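Local coordinates for protein beta-N-acetylhexosaminidase (Thermotoga neapolitana, PDB 5BZA) that probably hydrolyses terminal non-reducing N-acetyl-D-hexosamine residues of N-acetyl-beta-D-hexosaminides, as a member of glycosyl hydrolase family 3, at residues D14-E19 with E42-D47; K160-H165 with E230-K235; R196-R201 with L236-L241; V328-I333 with F459-G464. One frame throughout, in Å; residues are numbered along the deposited sequence.

How the interactions relate
Interactions 1 and 2 are buried, while 3 and 4 are only partly so. Interactions 2 and 3 touch where strand 156-162 of the N-terminal barrel meets its surrounding helices. Helix 225-235 gives interaction 2 its second segment and runs on into 236-241, the second segment of interaction 3. Both contacts are apolar and aromatic. Interactions 1 and 4 meet near the junction with the C-terminal domain, where Asp47 OD2 packs 3.6 Å from Gln460 NE2. Their chemistry is more polar: a carboxylate at a ring edge in interaction 1, a histidine against a backbone carbonyl in interaction 4. Interactions 2 and 4 lie on opposite sides of the chain's centre, with centres about 48 Å apart.

Interaction 1: D14-E19 with E42-D47; sequences DDFNEE and EYLFLD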
# COMPACT_ATOMS: atom_id res chain seq x y z
N ASP B 14 -2.45 -17.84 -8.34
CA ASP B 14 -3.28 -16.85 -8.99
C ASP B 14 -4.66 -16.88 -8.33
O ASP B 14 -5.58 -16.14 -8.70
CB ASP B 14 -3.34 -17.16 -10.49
CG ASP B 14 -3.70 -15.97 -11.32
OD1 ASP B 14 -3.13 -14.86 -11.08
OD2 ASP B 14 -4.49 -16.15 -12.28
N ASP B 15 -4.78 -17.78 -7.36
CA ASP B 15 -5.99 -17.94 -6.59
C ASP B 15 -5.62 -18.61 -5.26
O ASP B 15 -4.55 -19.23 -5.15
CB ASP B 15 -7.05 -18.74 -7.39
CG ASP B 15 -8.47 -18.61 -6.79
OD1 ASP B 15 -8.61 -17.80 -5.87
OD2 ASP B 15 -9.45 -19.23 -7.28
N PHE B 16 -6.47 -18.45 -4.24
CA PHE B 16 -6.28 -19.13 -2.96
C PHE B 16 -7.61 -19.78 -2.58
O PHE B 16 -8.64 -19.12 -2.58
CB PHE B 16 -5.81 -18.17 -1.87
CG PHE B 16 -5.74 -18.80 -0.51
CD1 PHE B 16 -4.84 -19.83 -0.25
CD2 PHE B 16 -6.62 -18.40 0.50
CE1 PHE B 16 -4.80 -20.43 1.01
CE2 PHE B 16 -6.58 -18.98 1.75
CZ PHE B 16 -5.67 -20.00 2.02
N ASN B 17 -7.60 -21.08 -2.33
CA ASN B 17 -8.84 -21.80 -2.23
C ASN B 17 -8.54 -23.17 -1.67
O ASN B 17 -7.41 -23.42 -1.23
CB ASN B 17 -9.55 -21.88 -3.60
CG ASN B 17 -8.62 -22.39 -4.71
OD1 ASN B 17 -7.82 -23.31 -4.50
ND2 ASN B 17 -8.76 -21.82 -5.90
N GLU B 18 -9.53 -24.06 -1.64
CA GLU B 18 -9.32 -25.34 -0.93
C GLU B 18 -8.33 -26.17 -1.76
O GLU B 18 -7.49 -26.86 -1.19
CB GLU B 18 -10.65 -26.08 -0.68
CG GLU B 18 -10.69 -27.23 0.39
CD GLU B 18 -10.45 -26.75 1.89
OE1 GLU B 18 -10.00 -25.59 2.10
OE2 GLU B 18 -10.78 -27.49 2.87
N GLU B 19 -8.37 -26.06 -3.09
CA GLU B 19 -7.39 -26.80 -3.91
C GLU B 19 -5.96 -26.33 -3.55
O GLU B 19 -5.07 -27.16 -3.31
CB GLU B 19 -7.63 -26.62 -5.41
CG GLU B 19 -6.68 -27.45 -6.30
CD GLU B 19 -6.97 -27.35 -7.81
OE1 GLU B 19 -7.69 -26.40 -8.22
OE2 GLU B 19 -6.46 -28.20 -8.58
N GLU B 42 -7.71 -8.33 -1.67
CA GLU B 42 -7.02 -8.22 -0.40
C GLU B 42 -7.51 -9.23 0.62
O GLU B 42 -6.70 -9.79 1.34
CB GLU B 42 -7.12 -6.81 0.15
CG GLU B 42 -6.27 -6.62 1.41
CD GLU B 42 -6.21 -5.17 1.81
OE1 GLU B 42 -7.28 -4.61 2.15
OE2 GLU B 42 -5.09 -4.59 1.76
N TYR B 43 -8.82 -9.49 0.69
CA TYR B 43 -9.30 -10.51 1.61
C TYR B 43 -8.60 -11.84 1.30
O TYR B 43 -8.19 -12.57 2.23
CB TYR B 43 -10.82 -10.67 1.57
CG TYR B 43 -11.41 -10.92 0.20
CD1 TYR B 43 -11.78 -9.87 -0.63
CD2 TYR B 43 -11.64 -12.23 -0.25
CE1 TYR B 43 -12.33 -10.09 -1.86
CE2 TYR B 43 -12.19 -12.46 -1.50
CZ TYR B 43 -12.53 -11.39 -2.31
OH TYR B 43 -13.07 -11.62 -3.58
N LEU B 44 -8.43 -12.15 0.01
CA LEU B 44 -7.72 -13.39 -0.35
C LEU B 44 -6.27 -13.35 0.07
O LEU B 44 -5.78 -14.30 0.69
CB LEU B 44 -7.77 -13.67 -1.85
CG LEU B 44 -8.83 -14.58 -2.47
CD1 LEU B 44 -8.22 -15.13 -3.77
CD2 LEU B 44 -9.25 -15.72 -1.55
N PHE B 45 -5.58 -12.27 -0.28
CA PHE B 45 -4.18 -12.12 0.10
C PHE B 45 -3.97 -12.33 1.62
O PHE B 45 -3.18 -13.19 2.04
CB PHE B 45 -3.69 -10.74 -0.39
CG PHE B 45 -2.35 -10.34 0.16
CD1 PHE B 45 -1.22 -11.10 -0.12
CD2 PHE B 45 -2.23 -9.24 1.01
CE1 PHE B 45 0.04 -10.75 0.43
CE2 PHE B 45 -0.99 -8.87 1.56
CZ PHE B 45 0.15 -9.64 1.26
N LEU B 46 -4.75 -11.62 2.44
CA LEU B 46 -4.63 -11.73 3.89
C LEU B 46 -4.94 -13.13 4.42
O LEU B 46 -4.21 -13.65 5.30
CB LEU B 46 -5.55 -10.70 4.58
CG LEU B 46 -5.22 -9.25 4.31
CD1 LEU B 46 -6.25 -8.30 4.96
CD2 LEU B 46 -3.81 -8.94 4.80
N ASP B 47 -6.00 -13.75 3.89
CA ASP B 47 -6.33 -15.09 4.32
C ASP B 47 -5.21 -16.08 3.92
O ASP B 47 -4.88 -17.00 4.69
CB ASP B 47 -7.68 -15.54 3.75
CG ASP B 47 -8.20 -16.84 4.43
OD1 ASP B 47 -7.92 -17.05 5.64
OD2 ASP B 47 -8.88 -17.65 3.76
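Phe16 and Leu44 bring the two backbones closest, with their CA atoms 6.5 Å apart. Residues 14-17 form a loop that runs into helix 18-27. Residues 42-47 are the first turns of helix 42-54. Phe16 reaches across to the helix. Its CG is anti to the backbone N (chi1 174°), and the ring passes beside Leu44 to Asp47. There Asp47 OD2 sits in the ring plane, at the edge, 3.3 Å from Phe16 CE2. Ring and carboxylate planes are 81° apart. The oxygen thus faces the slightly positive C-H rim and not the pi cloud. Leu44 fills the other end of the contact. Its CD2 lies 3.6 Å from Phe16 O, and its CD1 is 3.4 Å from Asp15 OD1.

The contact belongs to the TIM-barrel domain of family 3. The loop follows the barrel strand 9-13, and helix 42-54 comes after the next strand, 31-34. Helices 364-377 and 452-463, from the C-terminal part of the chain, cover this end. They supply the main polar partners: Arg376 pairs with Asp15 OD1, Tyr456 OH with Asp47 OD2, and Lys457 with Asp47 OD1. Asp15 also stays close to its own loop. Its OD1 takes a weak bond from Phe16 N (2.8 Å), and its OD2 a weak one from Asn17 ND2 (3.0 Å). Asn17 is the N-cap of helix 18-27, with OD1 bonded to Ala20 N.

Interaction 2: K160-H165 with E230-K235; sequences KHFPGH and EVLREK. With CD (cadmium ion), chain N; CD (cadmium ion), chain R.
Phe162 ends strand 156-162 and points at one side of helix 225-235, where Val231 and Leu232 receive it; a wider pi-type turn spans 230-235. The ring meets the helix with its far end. Phe162 CZ lies 3.5 Å from Leu232 CB. Leu232 CD1 sits over one face, 3.9 Å from Phe162 CE1. Val231 CG1 comes in at the ring edge, 4.2 Å from Phe162 CZ. Pro163 CB covers the opposite face, over its centre. An alanine in place of Phe162 would probably open a gap between strand and helix and leave Leu232 CB and Val231 CG1 without the ring they pack on.

The sequence Lys-His-Phe-Pro-Gly-His matches the active-site motif of family 3 N-acetylglucosaminidases. Cis peptides precede both His161 and Pro163, and the chain turns a corner at His161. The His161 ring lies away from the helix: its NE2 binds a cadmium ion at 2.7 Å, a site shared with Asp245. Asp117 accepts from His161 ND1 and fixes the ring's rotation. On the helix, Glu234 OE1 holds a second cadmium, also at 2.7 Å. His161 and Glu234 bind the metals and take no part in the contact. It is apolar, without a hydrogen bond, and rests on ring packing.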
# COMPACT_ATOMS: atom_id res chain seq x y z
N LYS B 160 17.86 -11.55 -11.94
CA LYS B 160 17.35 -12.22 -13.14
C LYS B 160 17.69 -11.36 -14.37
O LYS B 160 17.92 -10.16 -14.22
CB LYS B 160 15.83 -12.44 -13.01
CG LYS B 160 15.02 -11.15 -12.95
CD LYS B 160 13.57 -11.42 -12.58
CE LYS B 160 12.78 -10.13 -12.47
NZ LYS B 160 11.36 -10.38 -12.13
N HIS B 161 17.75 -11.97 -15.56
CA HIS B 161 17.69 -13.41 -15.76
C HIS B 161 19.03 -13.94 -16.27
O HIS B 161 19.44 -13.64 -17.40
CB HIS B 161 16.58 -13.80 -16.77
CG HIS B 161 15.32 -12.99 -16.66
ND1 HIS B 161 15.23 -11.67 -17.07
CD2 HIS B 161 14.08 -13.34 -16.24
CE1 HIS B 161 14.00 -11.24 -16.89
NE2 HIS B 161 13.29 -12.22 -16.36
N PHE B 162 19.68 -14.77 -15.46
CA PHE B 162 21.01 -15.26 -15.78
C PHE B 162 21.02 -16.12 -17.07
O PHE B 162 20.22 -17.06 -17.17
CB PHE B 162 21.53 -16.09 -14.59
CG PHE B 162 22.81 -16.82 -14.89
CD1 PHE B 162 24.03 -16.20 -14.71
CD2 PHE B 162 22.78 -18.10 -15.39
CE1 PHE B 162 25.20 -16.85 -15.02
CE2 PHE B 162 23.96 -18.76 -15.73
CZ PHE B 162 25.15 -18.14 -15.53
N PRO B 163 21.97 -15.88 -17.99
CA PRO B 163 23.11 -14.96 -17.90
C PRO B 163 22.84 -13.58 -18.54
O PRO B 163 23.76 -12.80 -18.74
CB PRO B 163 24.21 -15.70 -18.68
CG PRO B 163 23.43 -16.39 -19.81
CD PRO B 163 22.11 -16.80 -19.15
N GLY B 164 21.60 -13.30 -18.90
CA GLY B 164 21.30 -12.00 -19.45
C GLY B 164 20.37 -12.14 -20.62
O GLY B 164 20.72 -12.81 -21.61
N HIS B 165 19.24 -11.42 -20.54
CA HIS B 165 18.09 -11.61 -21.43
C HIS B 165 17.96 -10.41 -22.39
O HIS B 165 17.06 -10.37 -23.24
CB HIS B 165 16.81 -11.75 -20.57
CG HIS B 165 15.63 -12.38 -21.26
ND1 HIS B 165 15.11 -11.91 -22.45
CD2 HIS B 165 14.83 -13.42 -20.89
CE1 HIS B 165 14.06 -12.65 -22.80
NE2 HIS B 165 13.88 -13.58 -21.87
N GLU B 230 29.21 -24.82 -15.35
CA GLU B 230 30.54 -24.36 -15.75
C GLU B 230 30.65 -22.85 -15.53
O GLU B 230 31.67 -22.35 -15.01
CB GLU B 230 30.85 -24.71 -17.21
CG GLU B 230 30.88 -26.20 -17.49
CD GLU B 230 31.47 -26.52 -18.85
OE1 GLU B 230 32.13 -25.63 -19.44
OE2 GLU B 230 31.23 -27.64 -19.35
N VAL B 231 29.63 -22.11 -15.95
CA VAL B 231 29.74 -20.67 -15.77
C VAL B 231 29.30 -20.22 -14.38
O VAL B 231 30.09 -19.60 -13.66
CB VAL B 231 28.97 -19.91 -16.84
CG1 VAL B 231 29.14 -18.40 -16.66
CG2 VAL B 231 29.52 -20.32 -18.15
N LEU B 232 28.07 -20.54 -13.97
CA LEU B 232 27.55 -19.96 -12.74
C LEU B 232 28.14 -20.57 -11.46
O LEU B 232 28.55 -19.83 -10.55
CB LEU B 232 26.03 -20.06 -12.73
CG LEU B 232 25.41 -19.47 -11.45
CD1 LEU B 232 25.75 -17.99 -11.31
CD2 LEU B 232 23.95 -19.72 -11.40
N ARG B 233 28.10 -21.90 -11.36
CA ARG B 233 28.65 -22.59 -10.18
C ARG B 233 30.18 -22.51 -10.08
O ARG B 233 30.73 -22.27 -9.00
CB ARG B 233 28.23 -24.07 -10.15
CG ARG B 233 26.74 -24.32 -10.09
CD ARG B 233 26.10 -23.63 -8.91
NE ARG B 233 24.77 -24.19 -8.65
CZ ARG B 233 24.01 -23.88 -7.60
NH1 ARG B 233 24.44 -22.98 -6.72
NH2 ARG B 233 22.80 -24.44 -7.44
N GLU B 234 30.87 -22.75 -11.19
CA GLU B 234 32.33 -22.80 -11.17
C GLU B 234 33.04 -21.47 -11.49
O GLU B 234 33.66 -20.87 -10.60
CB GLU B 234 32.81 -23.88 -12.12
CG GLU B 234 32.63 -25.26 -11.49
CD GLU B 234 32.68 -26.38 -12.50
OE1 GLU B 234 33.11 -26.10 -13.64
OE2 GLU B 234 32.30 -27.52 -12.14
N LYS B 235 32.94 -20.99 -12.73
CA LYS B 235 33.64 -19.75 -13.10
C LYS B 235 33.21 -18.62 -12.14
O LYS B 235 34.06 -17.90 -11.58
CB LYS B 235 33.36 -19.38 -14.56
CG LYS B 235 34.32 -20.10 -15.50
CD LYS B 235 34.36 -19.65 -16.97
CE LYS B 235 35.51 -20.43 -17.70
NZ LYS B 235 35.84 -19.89 -19.06
CD CD N . 10.77 -13.23 -16.55
CD CD R . 33.11 -28.49 -14.83

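Interaction 3: R196-R201 with L236-L241; sequences RIFQSR and LNFKGL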
# COMPACT_ATOMS: atom_id res chain seq x y z
N ARG B 196 29.09 -8.55 -10.20
CA ARG B 196 29.11 -7.51 -9.16
C ARG B 196 28.37 -7.98 -7.91
O ARG B 196 28.85 -7.79 -6.76
CB ARG B 196 28.50 -6.20 -9.68
CG ARG B 196 28.60 -4.99 -8.67
CD ARG B 196 30.05 -4.56 -8.39
NE ARG B 196 30.81 -4.38 -9.64
CZ ARG B 196 30.77 -3.29 -10.41
NH1 ARG B 196 30.02 -2.24 -10.06
NH2 ARG B 196 31.51 -3.26 -11.53
N ILE B 197 27.21 -8.60 -8.12
CA ILE B 197 26.47 -9.10 -6.97
C ILE B 197 27.25 -10.27 -6.29
O ILE B 197 27.34 -10.32 -5.04
CB ILE B 197 25.02 -9.59 -7.32
CG1 ILE B 197 24.22 -8.54 -8.12
CG2 ILE B 197 24.32 -10.14 -6.07
CD1 ILE B 197 24.37 -7.13 -7.64
N PHE B 198 27.81 -11.18 -7.11
CA PHE B 198 28.49 -12.37 -6.52
C PHE B 198 29.76 -12.04 -5.72
O PHE B 198 30.14 -12.80 -4.84
CB PHE B 198 28.83 -13.41 -7.60
CG PHE B 198 27.63 -13.89 -8.34
CD1 PHE B 198 26.41 -14.05 -7.67
CD2 PHE B 198 27.71 -14.20 -9.70
CE1 PHE B 198 25.27 -14.52 -8.36
CE2 PHE B 198 26.58 -14.64 -10.40
CZ PHE B 198 25.35 -14.79 -9.74
N GLN B 199 30.40 -10.92 -6.04
CA GLN B 199 31.59 -10.48 -5.33
C GLN B 199 31.25 -9.79 -4.00
O GLN B 199 32.17 -9.54 -3.21
CB GLN B 199 32.43 -9.56 -6.20
CG GLN B 199 33.24 -10.35 -7.21
CD GLN B 199 34.01 -9.47 -8.18
OE1 GLN B 199 33.73 -8.27 -8.33
NE2 GLN B 199 34.94 -10.09 -8.91
N SER B 200 29.98 -9.38 -3.81
CA SER B 200 29.54 -8.78 -2.53
C SER B 200 29.25 -9.86 -1.51
O SER B 200 29.33 -11.05 -1.79
CB SER B 200 28.27 -7.92 -2.71
OG SER B 200 27.08 -8.74 -2.86
N ARG B 201 28.83 -9.44 -0.32
CA ARG B 201 28.34 -10.39 0.69
C ARG B 201 26.81 -10.34 0.86
O ARG B 201 26.31 -10.90 1.83
CB ARG B 201 29.00 -10.14 2.06
CG ARG B 201 30.53 -10.40 2.16
CD ARG B 201 30.86 -11.90 2.07
NE ARG B 201 30.26 -12.68 3.16
CZ ARG B 201 30.47 -13.99 3.37
NH1 ARG B 201 31.24 -14.70 2.54
NH2 ARG B 201 29.89 -14.61 4.40
N LEU B 236 31.90 -18.51 -11.87
CA LEU B 236 31.39 -17.40 -11.04
C LEU B 236 31.33 -17.71 -9.56
O LEU B 236 31.15 -16.79 -8.73
CB LEU B 236 29.99 -17.03 -11.53
CG LEU B 236 30.06 -16.26 -12.83
CD1 LEU B 236 28.71 -16.13 -13.54
CD2 LEU B 236 30.63 -14.93 -12.49
N ASN B 237 31.47 -18.98 -9.21
CA ASN B 237 31.53 -19.42 -7.82
C ASN B 237 30.24 -19.11 -6.98
O ASN B 237 30.28 -18.93 -5.74
CB ASN B 237 32.78 -18.82 -7.16
CG ASN B 237 33.25 -19.63 -5.98
OD1 ASN B 237 33.17 -20.87 -6.01
ND2 ASN B 237 33.71 -18.96 -4.91
N PHE B 238 29.09 -19.11 -7.64
CA PHE B 238 27.84 -18.89 -6.93
C PHE B 238 27.38 -20.22 -6.34
O PHE B 238 27.13 -21.16 -7.07
CB PHE B 238 26.75 -18.29 -7.83
CG PHE B 238 25.43 -18.07 -7.11
CD1 PHE B 238 25.33 -17.18 -6.07
CD2 PHE B 238 24.28 -18.77 -7.49
CE1 PHE B 238 24.12 -16.98 -5.38
CE2 PHE B 238 23.06 -18.59 -6.82
CZ PHE B 238 22.98 -17.69 -5.76
N LYS B 239 27.29 -20.29 -5.02
CA LYS B 239 26.92 -21.54 -4.38
C LYS B 239 25.53 -21.40 -3.76
O LYS B 239 25.10 -22.23 -2.93
CB LYS B 239 27.98 -21.95 -3.32
CG LYS B 239 29.44 -21.99 -3.85
CD LYS B 239 29.53 -22.76 -5.17
CE LYS B 239 30.97 -23.15 -5.53
NZ LYS B 239 31.06 -23.64 -6.95
N GLY B 240 24.83 -20.32 -4.12
CA GLY B 240 23.54 -20.07 -3.52
C GLY B 240 22.41 -20.73 -4.28
O GLY B 240 22.60 -21.68 -5.03
N LEU B 241 21.21 -20.19 -4.08
CA LEU B 241 19.98 -20.74 -4.61
C LEU B 241 19.74 -20.31 -6.06
O LEU B 241 19.78 -19.10 -6.39
CB LEU B 241 18.80 -20.30 -3.70
CG LEU B 241 17.37 -20.69 -4.09
CD1 LEU B 241 17.19 -22.23 -4.08
CD2 LEU B 241 16.35 -20.03 -3.14
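Phe198 and Phe238 join two outer pieces of the beta/alpha barrel: the end of helix 192-198 and the loop that links helix 225-235 to strand 241-243. The rings are turned by only 27° from parallel, but they are slid apart and barely overlap. Their centroids are 5.0 Å apart. What lies over the Phe198 face is the CB of Phe238, a CH-pi contact 4.1 Å from the Phe198 ring centroid and 11° off the normal. With CG anti to the backbone N (chi1 180°), the Phe238 ring extends beyond that face. Its CD1 then passes 3.5 Å from Phe198 CE1.

Leu236 approaches the Phe198 ring obliquely, at its CD2-CE2 rim, on the same side as Phe238. Its CB and its CD2 both lie 4.1 Å from Phe198 CD2, and its CD1 reaches toward Phe198 CE2. Phe198 thus packs against both residues flanking Asn237, where the chain leaves helix 225-235 with positive phi. Leu232 of that helix touches both phenylalanines and completes the apolar cluster.

Within 196-201, Ile197 O accepts from both Ser200 N and Ser200 OG. On the side of the Phe238 ring away from Phe198, the backbone N of Gly240 sits over the ring centre, 3.4 Å above its plane.

Interaction 4: V328-I333 with F459-G464; sequences VAERAI and FQHLLG
His461 meets Glu330 and Ile333 with one ring. The NE2 corner faces the end of helix 323-331. His461 NE2 donates a weak hydrogen bond to the backbone O of Glu330, 3.3 Å long and bent to 120° at the hydrogen. The Glu330 side chain crosses the histidine at about a right angle, with its CG 3.6 Å from His461 NE2. The carboxylate is turned well away from coplanar with the imidazole, at 77°. Glu330 OE2 remains 4.3 Å from His461 NE2, too far for a direct pair. Ile333 comes in obliquely, its CG2 3.9 Å from both CB and CG of His461. An alanine in place of His461 would probably leave Glu330 O without this donor and uncover Ile333 CG2.

In the next shell, Lys457 holds Glu330 OE1 in a salt bridge. It also bonds to Gln460 OE1, so one lysine positions residues of both segments. The Glu330 chain is extended, with CG anti to the backbone N (chi1 174°), which carries the carboxylate out to that lysine. Glu330 and His461 each bind zinc in a crystal structure of this protein, at two separate sites. Here a cadmium ion lies about 3 Å from the nearest atom of the His461 side chain.

At Ala332 the chain leaves the helix, and Ile333 leads into strand 334-335, at the edge of the C-terminal mixed sheet. Helix 452-463 is wedged between this corner and helix 364-377, on which Phe459 packs, and it also rests on strand 399-404.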
# COMPACT_ATOMS: atom_id res chain seq x y z
N VAL B 328 -7.93 -11.67 13.01
CA VAL B 328 -8.78 -10.79 13.81
C VAL B 328 -10.18 -10.92 13.24
O VAL B 328 -11.15 -11.13 14.01
CB VAL B 328 -8.27 -9.31 13.75
CG1 VAL B 328 -9.33 -8.29 14.17
CG2 VAL B 328 -7.00 -9.15 14.58
N ALA B 329 -10.27 -10.87 11.91
CA ALA B 329 -11.56 -10.87 11.25
C ALA B 329 -12.24 -12.17 11.62
O ALA B 329 -13.44 -12.20 11.94
CB ALA B 329 -11.42 -10.72 9.73
N GLU B 330 -11.44 -13.23 11.68
CA GLU B 330 -11.98 -14.55 11.97
C GLU B 330 -12.55 -14.61 13.41
O GLU B 330 -13.60 -15.19 13.64
CB GLU B 330 -10.91 -15.63 11.71
CG GLU B 330 -11.30 -17.05 12.09
CD GLU B 330 -10.44 -18.18 11.45
OE1 GLU B 330 -9.59 -17.98 10.51
OE2 GLU B 330 -10.63 -19.32 11.92
N ARG B 331 -11.85 -14.01 14.36
CA ARG B 331 -12.19 -14.25 15.75
C ARG B 331 -13.34 -13.30 16.24
O ARG B 331 -13.99 -13.55 17.24
CB ARG B 331 -10.90 -14.10 16.57
CG ARG B 331 -10.09 -15.38 16.51
CD ARG B 331 -8.59 -15.20 16.60
NE ARG B 331 -8.07 -15.26 17.94
CZ ARG B 331 -7.01 -15.98 18.32
NH1 ARG B 331 -6.34 -16.72 17.45
NH2 ARG B 331 -6.63 -15.95 19.58
N ALA B 332 -13.64 -12.26 15.46
CA ALA B 332 -14.68 -11.32 15.85
C ALA B 332 -16.05 -11.71 15.32
O ALA B 332 -17.02 -10.94 15.43
CB ALA B 332 -14.32 -9.93 15.39
N ILE B 333 -16.17 -12.92 14.80
CA ILE B 333 -17.45 -13.29 14.22
C ILE B 333 -18.27 -14.11 15.20
O ILE B 333 -17.78 -15.01 15.87
CB ILE B 333 -17.24 -14.04 12.88
CG1 ILE B 333 -17.22 -12.98 11.78
CG2 ILE B 333 -18.33 -15.08 12.62
CD1 ILE B 333 -16.54 -13.36 10.68
N PHE B 459 -18.83 -15.89 5.92
CA PHE B 459 -19.28 -16.98 5.06
C PHE B 459 -18.57 -18.28 5.44
O PHE B 459 -19.18 -19.36 5.49
CB PHE B 459 -19.09 -16.66 3.57
CG PHE B 459 -19.88 -15.47 3.11
CD1 PHE B 459 -21.15 -15.23 3.63
CD2 PHE B 459 -19.36 -14.59 2.19
CE1 PHE B 459 -21.88 -14.14 3.23
CE2 PHE B 459 -20.09 -13.49 1.77
CZ PHE B 459 -21.35 -13.26 2.29
N GLN B 460 -17.27 -18.17 5.71
CA GLN B 460 -16.51 -19.36 6.11
C GLN B 460 -17.06 -20.00 7.37
O GLN B 460 -17.21 -21.24 7.46
CB GLN B 460 -15.04 -19.01 6.35
CG GLN B 460 -14.17 -18.98 5.09
CD GLN B 460 -12.69 -18.91 5.41
OE1 GLN B 460 -12.29 -18.36 6.45
NE2 GLN B 460 -11.85 -19.47 4.53
N HIS B 461 -17.39 -19.15 8.34
CA HIS B 461 -17.88 -19.61 9.63
C HIS B 461 -19.25 -20.23 9.47
O HIS B 461 -19.56 -21.25 10.07
CB HIS B 461 -17.91 -18.46 10.64
CG HIS B 461 -16.69 -18.42 11.51
ND1 HIS B 461 -16.53 -19.24 12.60
CD2 HIS B 461 -15.57 -17.66 11.43
CE1 HIS B 461 -15.35 -19.02 13.15
NE2 HIS B 461 -14.75 -18.06 12.46
N LEU B 462 -20.05 -19.59 8.64
CA LEU B 462 -21.38 -20.05 8.33
C LEU B 462 -21.34 -21.46 7.81
O LEU B 462 -22.03 -22.33 8.35
CB LEU B 462 -22.02 -19.13 7.29
CG LEU B 462 -23.50 -19.32 6.99
CD1 LEU B 462 -24.27 -19.17 8.30
CD2 LEU B 462 -23.96 -18.28 5.98
N LEU B 463 -20.50 -21.69 6.80
CA LEU B 463 -20.34 -23.04 6.23
C LEU B 463 -19.54 -23.97 7.14
O LEU B 463 -19.71 -25.19 7.09
CB LEU B 463 -19.69 -22.95 4.85
CG LEU B 463 -20.60 -22.27 3.82
CD1 LEU B 463 -19.90 -21.98 2.50
CD2 LEU B 463 -21.82 -23.15 3.58
N GLY B 464 -18.75 -23.40 8.04
CA GLY B 464 -17.91 -24.20 8.92
C GLY B 464 -18.49 -24.39 10.31
O GLY B 464 -19.33 -25.27 10.55